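Local coordinates for protein titin,Decorin,Titin (Homo sapiens, PDB 6SDB) that is an engineered tandem of two titin immunoglobulin domains, Z1 and Z2, carrying a decorin-derived peptide, probably serving as a self-assembling structural scaffold, at residues E21-T26 and P69-A74. Residues are numbered along the deposited sequence; the frame is centred on the assembly and turned at random.
With ACT (acetate ion), chain F.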
loop_
_atom_site.group_PDB
_atom_site.type_symbol
_atom_site.label_atom_id
_atom_site.label_comp_id
_atom_site.label_asym_id
_atom_site.label_seq_id
_atom_site.Cartn_x
_atom_site.Cartn_y
_atom_site.Cartn_z
ATOM N N GLU A 21 -1.494 -0.929 10.112
ATOM C CA GLU A 21 -1.548 -2.329 10.524
ATOM C C GLU A 21 -1.619 -3.249 9.306
ATOM O O GLU A 21 -2.319 -2.967 8.331
ATOM C CB GLU A 21 -2.750 -2.559 11.439
ATOM C CG GLU A 21 -2.651 -3.807 12.257
ATOM C CD GLU A 21 -3.318 -3.665 13.618
ATOM O OE1 GLU A 21 -4.174 -2.757 13.764
ATOM O OE2 GLU A 21 -2.983 -4.469 14.535
ATOM N N GLY A 22 -0.828 -4.317 9.330
ATOM C CA GLY A 22 -0.833 -5.278 8.249
ATOM C C GLY A 22 0.146 -5.015 7.127
ATOM O O GLY A 22 0.480 -5.950 6.384
ATOM N N SER A 23 0.601 -3.779 6.964
ATOM C CA SER A 23 1.559 -3.465 5.917
ATOM C C SER A 23 2.974 -3.851 6.343
ATOM O O SER A 23 3.211 -4.381 7.429
ATOM C CB SER A 23 1.518 -1.979 5.589
ATOM O OG SER A 23 2.044 -1.233 6.675
ATOM N N THR A 24 3.934 -3.556 5.474
ATOM C CA THR A 24 5.336 -3.871 5.705
ATOM C C THR A 24 6.068 -2.587 6.083
ATOM O O THR A 24 6.172 -1.663 5.270
ATOM C CB THR A 24 5.974 -4.480 4.457
ATOM O OG1 THR A 24 5.239 -5.644 4.058
ATOM C CG2 THR A 24 7.414 -4.846 4.743
ATOM N N ALA A 25 6.623 -2.553 7.286
ATOM C CA ALA A 25 7.447 -1.435 7.711
ATOM C C ALA A 25 8.886 -1.646 7.255
ATOM O O ALA A 25 9.427 -2.755 7.352
ATOM C CB ALA A 25 7.389 -1.289 9.236
ATOM N N THR A 26 9.516 -0.577 6.765
ATOM C CA THR A 26 10.910 -0.663 6.355
ATOM C C THR A 26 11.669 0.534 6.896
ATOM O O THR A 26 11.166 1.660 6.883
ATOM C CB THR A 26 11.092 -0.746 4.817
ATOM O OG1 THR A 26 10.905 0.542 4.229
ATOM C CG2 THR A 26 10.118 -1.712 4.196
ATOM N N PRO A 69 7.604 -7.326 7.704
ATOM C CA PRO A 69 6.328 -7.536 7.015
ATOM C C PRO A 69 5.219 -7.828 8.000
ATOM O O PRO A 69 5.460 -8.179 9.165
ATOM C CB PRO A 69 6.589 -8.758 6.124
ATOM C CG PRO A 69 8.041 -9.095 6.285
ATOM C CD PRO A 69 8.499 -8.482 7.572
ATOM N N ALA A 70 3.989 -7.671 7.501
ATOM C CA ALA A 70 2.778 -8.074 8.225
ATOM C C ALA A 70 2.732 -7.439 9.601
ATOM O O ALA A 70 2.487 -8.095 10.616
ATOM C CB ALA A 70 2.680 -9.594 8.319
ATOM N N VAL A 71 3.040 -6.146 9.625
ATOM C CA VAL A 71 3.239 -5.443 10.882
ATOM C C VAL A 71 1.985 -5.467 11.737
ATOM O O VAL A 71 0.858 -5.441 11.229
ATOM C CB VAL A 71 3.724 -4.020 10.585
ATOM C CG1 VAL A 71 2.513 -3.039 10.254
ATOM C CG2 VAL A 71 4.596 -3.590 11.717
ATOM N N THR A 72 2.183 -5.575 13.042
ATOM C CA THR A 72 1.110 -5.453 14.008
ATOM C C THR A 72 1.529 -4.523 15.133
ATOM O O THR A 72 2.688 -4.122 15.203
ATOM C CB THR A 72 0.711 -6.823 14.531
ATOM O OG1 THR A 72 -0.318 -6.654 15.502
ATOM C CG2 THR A 72 1.893 -7.511 15.188
ATOM N N LYS A 73 0.586 -4.243 16.052
ATOM C CA LYS A 73 0.837 -3.256 17.104
ATOM C C LYS A 73 1.979 -3.684 18.023
ATOM O O LYS A 73 2.684 -2.832 18.592
ATOM C CB LYS A 73 -0.444 -2.996 17.919
ATOM C CG LYS A 73 -1.400 -1.956 17.302
ATOM C CD LYS A 73 -2.400 -1.428 18.336
ATOM C CE LYS A 73 -2.912 0.001 18.050
ATOM N NZ LYS A 73 -3.717 0.103 16.812
ATOM N N ALA A 74 2.227 -4.988 18.116
ATOM C CA ALA A 74 3.352 -5.449 18.898
ATOM C C ALA A 74 4.686 -5.029 18.298
ATOM O O ALA A 74 5.697 -5.062 19.004
ATOM C CB ALA A 74 3.295 -6.957 19.029
HETATM C C ACT F . -5.973 3.579 15.773
HETATM O O ACT F . -5.555 2.574 16.357
HETATM O OXT ACT F . -5.330 4.588 15.394
HETATM C CH3 ACT F . -7.494 3.583 15.453
HETATM O O HOH W 1 -3.020 -5.720 17.279
#
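Gly22 and Ser23 face Val71 in a G1 beta bulge between antiparallel segments, Gly22 in position 1, Ser23 in position 2. Gly22 N donates to Val71 O at 2.8 Å. Val71 N returns a straighter bond (166°) to Ser23 O, also 2.8 Å. The positive phi of Gly22 (90°) is that expected in position 1, and Glu21 and Gly22 have the angles of a type II turn's central residues, this bulge's usual companion. All lie in the first titin immunoglobulin domain (I-set) of the fusion, a beta sandwich, where the turn between strands 17-20 and 25-34 meets the loop leaving strand 63-68. The pairing carries on from strand 25-34, since Ala25 is backbone-bonded to Ile68.

Val71 and Ala25 form the buried part. With chi1 at 83°, Val71 CG1 sits between its own backbone N and carbonyl carbon, close to Ser23 O, while CG2 faces Ala25 CB at 4.4 Å; Val98 and Leu96 of strand 88-99 pack against Val71 and Ala25, respectively. Ser23 OG bonds back to Leu20 O at the end of strand 17-20. Thr24 crosses Pro69 at a slant, CG2 anti to the backbone N, with OG1 and CG2 each 3.7 Å from Pro69 CA.

At the Glu21 end the contacts are polar and mostly exposed. Glu21 OE1 stays 4.2 Å from Lys73 NZ, beyond salt-bridge range, and Lys73 NZ donates to an acetate oxygen, probably from the crystallisation liquor. A water donates to Glu21 OE2 at 3.0 Å and reaches Thr72 OG1 by a weak bond of 3.4 Å.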